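Local coordinates for protein PelA (Pseudomonas aeruginosa, PDB 5TCB) that hydrolyses glycosidic bonds through this glycoside hydrolase domain, one part of a longer protein that probably also has deacetylase activity, at residues Y129-D135 and G168-N174; V186-V190 and M229-A233; A249-R253 and G270-V274. All blocks are in the same frame, centred on the assembly; numbering follows the deposited sequence.

Interaction 1 of 3, residues Y129-D135 and G168-N174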
# COMPACT_ATOMS: atom_id res chain seq x y z
N TYR A 129 -5.32 5.28 14.19
CA TYR A 129 -4.40 4.48 13.40
C TYR A 129 -2.96 4.78 13.78
O TYR A 129 -2.58 5.91 14.05
CB TYR A 129 -4.64 4.70 11.88
CG TYR A 129 -5.91 4.02 11.46
CD1 TYR A 129 -5.93 2.66 11.20
CD2 TYR A 129 -7.10 4.73 11.38
CE1 TYR A 129 -7.10 2.02 10.85
CE2 TYR A 129 -8.28 4.09 11.06
CZ TYR A 129 -8.27 2.74 10.79
OH TYR A 129 -9.45 2.07 10.47
N ALA A 130 -2.14 3.74 13.79
CA ALA A 130 -0.72 3.88 14.07
C ALA A 130 0.10 4.25 12.85
O ALA A 130 1.29 4.56 12.98
CB ALA A 130 -0.19 2.58 14.66
N GLY A 131 -0.50 4.18 11.68
CA GLY A 131 0.22 4.46 10.46
C GLY A 131 -0.71 4.44 9.27
O GLY A 131 -1.91 4.18 9.38
N LEU A 132 -0.09 4.72 8.11
CA LEU A 132 -0.77 4.74 6.83
C LEU A 132 -0.05 3.82 5.87
O LEU A 132 1.18 3.77 5.85
CB LEU A 132 -0.76 6.13 6.21
CG LEU A 132 -1.35 7.26 7.04
CD1 LEU A 132 -1.09 8.63 6.39
CD2 LEU A 132 -2.82 7.05 7.26
N PHE A 133 -0.83 3.08 5.08
CA PHE A 133 -0.30 2.31 3.96
C PHE A 133 -0.50 3.17 2.72
O PHE A 133 -1.64 3.43 2.32
CB PHE A 133 -0.97 0.96 3.82
CG PHE A 133 -0.40 0.14 2.67
CD1 PHE A 133 0.85 -0.41 2.78
CD2 PHE A 133 -1.10 -0.05 1.51
CE1 PHE A 133 1.40 -1.14 1.75
CE2 PHE A 133 -0.54 -0.78 0.46
CZ PHE A 133 0.70 -1.34 0.61
N LEU A 134 0.59 3.63 2.16
CA LEU A 134 0.56 4.60 1.06
C LEU A 134 0.64 3.89 -0.28
O LEU A 134 1.69 3.36 -0.67
CB LEU A 134 1.69 5.61 1.23
CG LEU A 134 1.70 6.36 2.57
CD1 LEU A 134 2.87 7.34 2.59
CD2 LEU A 134 0.38 7.08 2.81
N ASP A 135 -0.47 3.90 -1.01
CA ASP A 135 -0.59 3.22 -2.29
C ASP A 135 -0.44 4.22 -3.43
O ASP A 135 -0.39 5.45 -3.25
CB ASP A 135 -1.94 2.51 -2.35
CG ASP A 135 -2.01 1.41 -3.39
OD1 ASP A 135 -0.97 0.94 -3.91
OD2 ASP A 135 -3.15 0.99 -3.69
N GLY A 168 3.39 11.00 14.23
CA GLY A 168 2.87 9.85 14.91
C GLY A 168 2.30 8.77 14.02
O GLY A 168 1.73 7.81 14.54
N LEU A 169 2.35 8.94 12.70
CA LEU A 169 1.91 7.92 11.76
C LEU A 169 3.12 7.26 11.12
O LEU A 169 3.88 7.90 10.38
CB LEU A 169 1.00 8.53 10.69
CG LEU A 169 -0.32 9.07 11.20
CD1 LEU A 169 -1.07 9.69 10.05
CD2 LEU A 169 -1.14 7.92 11.80
N LYS A 170 3.28 5.96 11.35
CA LYS A 170 4.26 5.21 10.57
C LYS A 170 3.81 5.15 9.13
O LYS A 170 2.63 4.89 8.86
CB LYS A 170 4.42 3.79 11.11
CG LYS A 170 5.03 3.71 12.47
CD LYS A 170 5.22 2.27 12.90
CE LYS A 170 5.85 2.18 14.27
NZ LYS A 170 7.29 2.41 14.19
N LEU A 171 4.73 5.40 8.20
CA LEU A 171 4.42 5.38 6.77
C LEU A 171 4.95 4.09 6.14
O LEU A 171 6.15 3.84 6.10
CB LEU A 171 4.98 6.62 6.07
CG LEU A 171 4.51 7.97 6.65
CD1 LEU A 171 5.07 9.11 5.83
CD2 LEU A 171 2.98 8.06 6.76
N PHE A 172 4.02 3.27 5.67
CA PHE A 172 4.27 1.96 5.11
C PHE A 172 4.04 2.14 3.61
O PHE A 172 2.90 2.29 3.15
CB PHE A 172 3.32 0.96 5.78
CG PHE A 172 3.44 -0.48 5.35
CD1 PHE A 172 4.43 -0.94 4.51
CD2 PHE A 172 2.51 -1.37 5.85
CE1 PHE A 172 4.46 -2.28 4.15
CE2 PHE A 172 2.53 -2.71 5.51
CZ PHE A 172 3.51 -3.18 4.65
N PHE A 173 5.13 2.24 2.86
CA PHE A 173 5.05 2.56 1.44
C PHE A 173 4.71 1.30 0.64
O PHE A 173 5.29 0.23 0.89
CB PHE A 173 6.39 3.07 0.90
CG PHE A 173 6.74 4.50 1.21
CD1 PHE A 173 6.26 5.16 2.31
CD2 PHE A 173 7.60 5.18 0.35
CE1 PHE A 173 6.64 6.48 2.56
CE2 PHE A 173 7.98 6.46 0.60
CZ PHE A 173 7.51 7.12 1.71
N ASN A 174 3.83 1.43 -0.35
CA ASN A 174 3.74 0.45 -1.45
C ASN A 174 4.71 0.89 -2.54
O ASN A 174 4.45 1.85 -3.26
CB ASN A 174 2.32 0.33 -1.98
CG ASN A 174 2.14 -0.92 -2.85
OD1 ASN A 174 3.08 -1.71 -2.98
ND2 ASN A 174 0.96 -1.10 -3.42

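Interaction 2 of 3, residues V186-V190 and M229-A233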
# COMPACT_ATOMS: atom_id res chain seq x y z
N VAL A 186 11.94 8.21 6.29
CA VAL A 186 10.53 8.52 6.19
C VAL A 186 9.67 7.27 6.23
O VAL A 186 8.64 7.24 6.92
CB VAL A 186 10.26 9.34 4.91
CG1 VAL A 186 8.77 9.58 4.72
CG2 VAL A 186 10.98 10.67 4.99
N ALA A 187 10.04 6.24 5.47
CA ALA A 187 9.30 4.99 5.40
C ALA A 187 9.72 4.02 6.50
O ALA A 187 10.91 3.86 6.77
CB ALA A 187 9.48 4.32 4.05
N SER A 188 8.73 3.36 7.10
CA SER A 188 8.98 2.35 8.10
C SER A 188 9.14 0.95 7.50
O SER A 188 9.75 0.08 8.13
CB SER A 188 7.85 2.35 9.12
OG SER A 188 7.94 3.46 9.99
N ALA A 189 8.58 0.73 6.32
CA ALA A 189 8.68 -0.52 5.57
C ALA A 189 8.23 -0.21 4.16
O ALA A 189 7.57 0.81 3.91
CB ALA A 189 7.82 -1.62 6.20
N VAL A 190 8.59 -1.09 3.23
CA VAL A 190 8.18 -1.00 1.84
C VAL A 190 7.59 -2.34 1.44
O VAL A 190 8.23 -3.38 1.65
CB VAL A 190 9.37 -0.64 0.94
CG1 VAL A 190 8.96 -0.60 -0.52
CG2 VAL A 190 9.97 0.68 1.39
N MET A 229 15.95 -1.64 5.30
CA MET A 229 14.52 -1.37 5.22
C MET A 229 13.74 -2.68 5.26
O MET A 229 14.02 -3.59 4.47
CB MET A 229 14.20 -0.61 3.94
CG MET A 229 12.71 -0.37 3.72
SD MET A 229 12.03 0.88 4.86
CE MET A 229 12.80 2.38 4.22
N PRO A 230 12.75 -2.81 6.14
CA PRO A 230 11.90 -4.01 6.11
C PRO A 230 11.12 -4.05 4.81
O PRO A 230 10.55 -3.03 4.40
CB PRO A 230 10.99 -3.85 7.33
CG PRO A 230 11.69 -2.92 8.21
CD PRO A 230 12.44 -1.97 7.31
N ILE A 231 11.11 -5.22 4.16
CA ILE A 231 10.40 -5.43 2.91
C ILE A 231 9.27 -6.43 3.13
O ILE A 231 9.49 -7.56 3.60
CB ILE A 231 11.31 -5.90 1.76
CG1 ILE A 231 12.54 -5.01 1.64
CG2 ILE A 231 10.52 -5.93 0.45
CD1 ILE A 231 13.59 -5.56 0.71
N VAL A 232 8.07 -6.02 2.75
CA VAL A 232 6.88 -6.85 2.82
C VAL A 232 6.57 -7.33 1.40
O VAL A 232 6.55 -6.53 0.46
CB VAL A 232 5.70 -6.08 3.43
CG1 VAL A 232 4.39 -6.78 3.13
CG2 VAL A 232 5.94 -5.90 4.92
N ALA A 233 6.40 -8.62 1.25
CA ALA A 233 5.98 -9.23 -0.00
C ALA A 233 4.48 -9.46 0.05
O ALA A 233 4.00 -10.18 0.93
CB ALA A 233 6.71 -10.55 -0.25

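Interaction 3 of 3, residues A249-R253 and G270-V274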
# COMPACT_ATOMS: atom_id res chain seq x y z
N ALA A 249 4.73 -18.55 1.88
CA ALA A 249 5.10 -17.69 3.00
C ALA A 249 6.43 -18.13 3.61
O ALA A 249 7.27 -17.29 3.93
CB ALA A 249 3.98 -17.71 4.04
N ALA A 250 6.64 -19.44 3.78
CA ALA A 250 7.91 -19.91 4.32
C ALA A 250 9.06 -19.58 3.37
O ALA A 250 10.13 -19.14 3.80
CB ALA A 250 7.85 -21.41 4.58
N ARG A 251 8.83 -19.75 2.07
CA ARG A 251 9.85 -19.42 1.08
C ARG A 251 10.23 -17.95 1.16
O ARG A 251 11.41 -17.59 1.20
CB ARG A 251 9.30 -19.80 -0.29
CG ARG A 251 10.28 -19.81 -1.41
CD ARG A 251 9.59 -20.25 -2.67
NE ARG A 251 10.34 -19.84 -3.85
CZ ARG A 251 9.82 -19.67 -5.06
NH1 ARG A 251 8.52 -19.87 -5.26
NH2 ARG A 251 10.60 -19.29 -6.06
N LEU A 252 9.23 -17.07 1.25
CA LEU A 252 9.48 -15.64 1.27
C LEU A 252 10.22 -15.22 2.54
O LEU A 252 11.13 -14.38 2.49
CB LEU A 252 8.15 -14.89 1.11
CG LEU A 252 7.56 -15.01 -0.31
CD1 LEU A 252 6.08 -14.63 -0.34
CD2 LEU A 252 8.34 -14.14 -1.28
N ARG A 253 9.88 -15.81 3.69
CA ARG A 253 10.63 -15.53 4.91
C ARG A 253 12.09 -15.94 4.78
O ARG A 253 12.99 -15.19 5.20
CB ARG A 253 9.95 -16.20 6.12
CG ARG A 253 8.71 -15.46 6.55
CD ARG A 253 8.05 -16.06 7.77
NE ARG A 253 6.87 -15.27 8.12
CZ ARG A 253 6.88 -14.22 8.93
NH1 ARG A 253 8.01 -13.80 9.49
NH2 ARG A 253 5.76 -13.55 9.12
N GLY A 270 -5.59 -14.43 4.66
CA GLY A 270 -4.42 -15.02 4.06
C GLY A 270 -3.36 -15.34 5.10
O GLY A 270 -3.57 -15.23 6.31
N VAL A 271 -2.19 -15.75 4.61
CA VAL A 271 -1.17 -16.31 5.47
C VAL A 271 0.10 -15.48 5.45
O VAL A 271 0.56 -15.03 4.39
CB VAL A 271 -0.89 -17.76 5.08
CG1 VAL A 271 -2.12 -18.59 5.41
CG2 VAL A 271 -0.57 -17.87 3.64
N SER A 272 0.69 -15.34 6.61
CA SER A 272 1.96 -14.67 6.81
C SER A 272 3.03 -15.59 7.39
O SER A 272 4.20 -15.40 7.12
CB SER A 272 1.78 -13.42 7.71
OG SER A 272 2.98 -12.65 7.77
N ASP A 273 2.65 -16.61 8.15
CA ASP A 273 3.62 -17.53 8.72
C ASP A 273 3.08 -18.94 8.57
O ASP A 273 1.98 -19.15 8.03
CB ASP A 273 3.93 -17.16 10.18
CG ASP A 273 5.42 -17.22 10.50
OD1 ASP A 273 6.14 -18.08 9.94
OD2 ASP A 273 5.88 -16.39 11.32
N VAL A 274 3.87 -19.92 9.03
CA VAL A 274 3.48 -21.32 8.95
C VAL A 274 2.48 -21.63 10.05
O VAL A 274 2.30 -20.86 11.00
CB VAL A 274 4.71 -22.25 9.04

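Interaction 1 of 3, residues Y129-D135 and G168-N174
Phe133 drives the edge of its ring at the face of Phe172, an edge-to-face pair with ring centroids 4.9 Å apart and planes at 78°. The leading atom is Phe133 CD1, which lies 3.6 Å above the plane of the Phe172 ring and is displaced toward its rim. CG of Phe133 stands anti to the backbone N (chi1 -178°), which swings the ring toward the C-terminal end of the strand, and there its CZ comes within 3.5 Å of Asn174 CB. Phe29 and Trp45 add further edge-to-face partners, to Phe133 and Phe172 respectively, so the two rings belong to an aromatic cluster on this face of the sheet.

Leucines and Phe173 make up the other face. Leu132 sends CD1 to Leu169 CD1 at 3.8 Å and lies alongside Leu171, both pointing the same way. Two residues on, Leu134 CD1 crosses to Phe173 CE1 at 3.9 Å. Leu159 and Leu162 of helix 145-165, which links the two strands in a beta-alpha-beta unit, pack against this layer.

Five backbone hydrogen bonds hold the strands parallel, from Lys170 N to Ala130 O at one end to Asn174 N to Leu134 O at the other. Gly131 lets the chains come close: its CA is 2.9 Å from Lys170 O.

At the C-terminal end Asp135 and Asn174 run side by side. Asn174 ND2 donates to Asp135 OD1 at 2.9 Å, arriving from above the carboxylate plane (41° out of it) rather than within it. Tyr71 OH bonds to Asp135 OD2, and Glu193 OE2 takes a second bond from Asn174 ND2. With ND2 bonded to two carboxylate oxygens, the rotation of the amide is probably set, and greasy packing gives way to a polar network where the strands end.

Interaction 2 of 3, residues V186-V190 and M229-A233
Met229 bends over residues Ala187 to Val190, and its side chain can be followed atom by atom. From CB, the first torsion puts CG anti to the backbone N (chi1 176°), where CG meets Val190 CG2 at 3.7 Å; the two side chains cross at about a right angle. Bends at chi2 (72°) and chi3 (70°) then turn the chain along the 186-190 segment. SD settles 3.7 Å from Ala189 CA, and the terminal CE reaches Ala187, 3.5 Å from its O and 3.8 Å from its CB. The thioether thus fits against the corner that the chain turns at Ser188.

Pro230 sits next to the thioether at the same corner, its ring CD 3.5 Å from Ser188 O. Its carbonyl does the pairing: Val190 N donates to Pro230 O at 3.0 Å, and Val232 N returns a bond to Val190 O at 2.9 Å. Ile231 CA also turns its hydrogen to Val190 O, while the side chains of Val190 and Ile231 both lean toward helix 211-226, on Leu224 and Leu221.

Two strands paired in parallel register, with an intervening helix packed on their outer side, are the repeating arrangement of a beta/alpha barrel, here strands 187-192 and 231-236 of the glycoside hydrolase domain.

Interaction 3 of 3, residues A249-R253 and G270-V274
The last helix of the barrel, 242-254, is tied here to the tail that follows strand 258-262, with Arg253 reaching from near the helix C-terminus to Ser272 and Asp273. The Arg253 side chain is extended from CG to NE, long enough to lay the guanidinium beside the tail backbone. The grip is side-on, two nitrogens on one atom: Arg253 NE donates to Ser272 O at 2.9 Å in a fairly straight bond (159° at the hydrogen), and Arg253 NH2 reaches the same Ser272 O at 3.1 Å. Both come from one face of the carbonyl plane, while the oxygen itself lies in the plane of the guanidinium. A weak third bond joins Arg253 NH2 to Ser272 OG at 3.2 Å.

Asp273 takes the face instead of the edge. Its carboxylate stacks on the guanidinium with the planes only 4° apart, and Asp273 OD2 sits over the centre, 3.4 Å from Arg253 CZ. Arg253 NE and Asp273 OD1, also 3.4 Å apart, form a salt bridge in which no N-H points at the oxygen; that oxygen accepts from Val274 N. One turn back, Ala249 CB rests against Ser272 O at 3.9 Å.

The N-terminal end of the chain joins in, since Ser25 O takes a bond from Arg253 NH2, and Ser272 OG is bonded to Val27 N and Pro259 O. Directional bonds at the edge and charge attraction through the face therefore use different parts of one cation, which probably balances Asp273 while satisfying the buried carbonyl of Ser272.

Interactions 1 and 2 are successive parts of one parallel sheet, their centres 10 Å apart. Strand 170-174 bonds to the chain of interaction 2 through Leu171 O to Ser188 N (2.8 Å) and Phe173 N to Ala189 O (3.0 Å), and Phe172 CZ spans to Val232 CG2 at 3.7 Å. Interaction 3 lies on the periphery, its centre about 17 Å from that of interaction 2 and 22 Å from that of interaction 1; it meets interaction 2 where Leu252 CD2 packs on Ala233 CB at 4.1 Å. Barrel glycosidases carry their active sites at the C-terminal strand ends, so within this set the Asp135-Asn174 end of interaction 1 probably faces that region.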